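Local coordinates for pyridoxamine 5'-phosphate oxidase family protein (Corynebacterium diphtheriae NCTC 13129, PDB 3CP3) that is of unknown function but belongs to the pyridoxamine 5'-phosphate oxidase family, whose split-barrel fold suggests that it may bind a flavin cofactor, at residues A[13-17]-A[18-22]. Numbering follows the deposited sequence.
Sequences TILDS and SDSLS
Asp16 caps helix 17-25, closing its side chain onto Asp19 of the first turn, where the chain leaves strand 12-15. Asp16 OD1 accepts a nearly straight bond from Asp19 N at 2.8 Å (N-H...O 167°), the classic N-cap interaction. Aspartate suits this place because its short carboxylate can turn back onto the first helical turn: a chi1 of 69° tucks CG over the main chain, between its N and C branches, and the side chain crosses that of Asp19 at about a right angle and brings OD1 within 3.2 Å of Asp19 CB. The negative charge probably also interacts favourably with the positive end of the helix dipole.

The compact side lies beneath the cap. Asp16 O takes two donors from one residue: Ser20 N at 2.9 Å, the regular helical bond, and Ser20 OG at 3.0 Å, which arrives from above the carbonyl plane. Serine fits here because its small hydroxyl can satisfy itself on the preceding turn while buried, and Leu15 CB lies against the hydroxyl, 3.6 Å from Ser20 OG. Leu21 continues the spiral with its N bonded to Ser17 O; its apolar side chain suits a buried site against the sheet.

Toward solvent the contact is looser and polar. A water accepts from Asp16 N and donates to Asp19 OD2 at 2.7 Å and, weakly, to Asp16 OD2, bridging two carboxylates whose planes are 51° apart. Asp19 OD1 forms a salt bridge with Arg23 one turn on, which probably eases the repulsion between the Asp16 and Asp19 carboxylates, while Ser17 and Ser18 are small polar residues suited to an exposed first turn.

The cap thus joins strand 12-15, paired antiparallel with strand 125-139, to helix 17-25; Leu15 rests on Ala138 of that same long strand, and Ser20 and Leu21 pack on its Val134.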
ATOM      1  N   THR A  13      -7.485 -14.270   9.676  1.00 47.15           N
ATOM      2  CA  THR A  13      -8.838 -14.681   9.338  1.00 42.70           C
ATOM      3  C   THR A  13      -9.008 -14.233   7.913  1.00 40.13           C
ATOM      4  O   THR A  13      -8.692 -13.089   7.567  1.00 38.42           O
ATOM      5  CB  THR A  13      -9.863 -14.031  10.261  1.00 42.79           C
ATOM      6  OG1 THR A  13      -9.700 -14.552  11.582  1.00 43.14           O
ATOM      7  CG2 THR A  13     -11.289 -14.325   9.810  1.00 42.57           C
ATOM      8  N   ILE A  14      -9.469 -15.136   7.065  1.00 37.14           N
ATOM      9  CA  ILE A  14      -9.772 -14.764   5.697  1.00 35.40           C
ATOM     10  C   ILE A  14     -11.200 -14.249   5.742  1.00 33.90           C
ATOM     11  O   ILE A  14     -12.078 -14.958   6.236  1.00 31.37           O
ATOM     12  CB  ILE A  14      -9.675 -15.963   4.732  1.00 36.03           C
ATOM     13  CG1 ILE A  14      -8.278 -16.621   4.831  1.00 38.64           C
ATOM     14  CG2 ILE A  14     -10.039 -15.561   3.302  1.00 35.60           C
ATOM     15  CD1 ILE A  14      -7.125 -15.626   4.722  1.00 44.36           C
ATOM     16  N   LEU A  15     -11.425 -13.028   5.241  1.00 31.08           N
ATOM     17  CA  LEU A  15     -12.784 -12.472   5.188  1.00 30.41           C
ATOM     18  C   LEU A  15     -13.547 -12.955   3.962  1.00 29.82           C
ATOM     19  O   LEU A  15     -12.944 -13.278   2.921  1.00 29.68           O
ATOM     20  CB  LEU A  15     -12.774 -10.932   5.251  1.00 30.07           C
ATOM     21  CG  LEU A  15     -11.894 -10.340   6.371  1.00 29.43           C
ATOM     22  CD1 LEU A  15     -11.739  -8.783   6.293  1.00 25.97           C
ATOM     23  CD2 LEU A  15     -12.465 -10.755   7.695  1.00 28.06           C
ATOM     24  N   ASP A  16     -14.870 -13.010   4.075  1.00 29.76           N
ATOM     25  CA  ASP A  16     -15.691 -13.260   2.895  1.00 29.43           C
ATOM     26  C   ASP A  16     -15.673 -12.021   1.955  1.00 29.77           C
ATOM     27  O   ASP A  16     -15.329 -10.910   2.374  1.00 29.28           O
ATOM     28  CB  ASP A  16     -17.089 -13.818   3.259  1.00 30.90           C
ATOM     29  CG  ASP A  16     -17.967 -12.815   3.954  1.00 32.89           C
ATOM     30  OD1 ASP A  16     -18.252 -11.781   3.342  1.00 30.77           O
ATOM     31  OD2 ASP A  16     -18.428 -13.082   5.088  1.00 38.51           O
ATOM     32  N   SER A  17     -15.934 -12.242   0.666  1.00 29.42           N
ATOM     33  CA  SER A  17     -15.950 -11.170  -0.339  1.00 30.04           C
ATOM     34  C   SER A  17     -16.926 -10.021   0.001  1.00 28.33           C
ATOM     35  O   SER A  17     -16.576  -8.854  -0.127  1.00 29.42           O
ATOM     36  CB  SER A  17     -16.340 -11.762  -1.713  1.00 31.48           C
ATOM     37  OG  SER A  17     -16.545 -10.680  -2.616  1.00 37.79           O
ATOM     38  N   SER A  18     -18.138 -10.337   0.435  1.00 26.17           N
ATOM     39  CA  SER A  18     -19.103  -9.284   0.806  1.00 26.81           C
ATOM     40  C   SER A  18     -18.609  -8.422   1.939  1.00 25.41           C
ATOM     41  O   SER A  18     -18.776  -7.216   1.912  1.00 25.76           O
ATOM     42  CB  SER A  18     -20.423  -9.893   1.302  1.00 25.63           C
ATOM     43  OG  SER A  18     -21.225 -10.266   0.212  1.00 33.92           O
ATOM     44  N   ASP A  19     -18.071  -9.058   2.981  1.00 24.85           N
ATOM     45  CA  ASP A  19     -17.476  -8.341   4.127  1.00 24.40           C
ATOM     46  C   ASP A  19     -16.341  -7.449   3.612  1.00 25.12           C
ATOM     47  O   ASP A  19     -16.240  -6.246   3.928  1.00 24.29           O
ATOM     48  CB  ASP A  19     -16.991  -9.403   5.141  1.00 24.14           C
ATOM     49  CG  ASP A  19     -16.538  -8.815   6.493  1.00 24.87           C
ATOM     50  OD1 ASP A  19     -16.785  -7.609   6.811  1.00 23.10           O
ATOM     51  OD2 ASP A  19     -15.838  -9.552   7.223  1.00 23.94           O
ATOM     52  N   SER A  20     -15.445  -8.049   2.846  1.00 25.44           N
ATOM     53  CA  SER A  20     -14.319  -7.332   2.261  1.00 25.89           C
ATOM     54  C   SER A  20     -14.727  -6.077   1.497  1.00 25.37           C
ATOM     55  O   SER A  20     -14.178  -4.958   1.709  1.00 27.83           O
ATOM     56  CB  SER A  20     -13.563  -8.288   1.317  1.00 26.33           C
ATOM     57  OG  SER A  20     -12.848  -9.216   2.125  1.00 26.41           O
ATOM     58  N   LEU A  21     -15.666  -6.247   0.609  1.00 26.16           N
ATOM     59  CA  LEU A  21     -16.170  -5.074  -0.173  1.00 27.72           C
ATOM     60  C   LEU A  21     -16.923  -4.037   0.659  1.00 28.92           C
ATOM     61  O   LEU A  21     -16.781  -2.827   0.405  1.00 30.38           O
ATOM     62  CB  LEU A  21     -17.016  -5.537  -1.345  1.00 27.90           C
ATOM     63  CG  LEU A  21     -16.201  -6.305  -2.393  1.00 28.94           C
ATOM     64  CD1 LEU A  21     -17.183  -6.902  -3.398  1.00 32.26           C
ATOM     65  CD2 LEU A  21     -15.150  -5.411  -3.036  1.00 28.55           C
ATOM     66  N   SER A  22     -17.723  -4.474   1.645  1.00 27.69           N
ATOM     67  CA  SER A  22     -18.318  -3.479   2.550  1.00 26.49           C
ATOM     68  C   SER A  22     -17.217  -2.669   3.259  1.00 26.72           C
ATOM     69  O   SER A  22     -17.262  -1.410   3.381  1.00 26.53           O
ATOM     70  CB  SER A  22     -19.176  -4.175   3.589  1.00 24.89           C
ATOM     71  OG  SER A  22     -20.214  -4.914   2.963  1.00 25.34           O
TER
HETATM   72  O   HOH W   1     -15.751 -12.188   6.839  1.00 29.23           O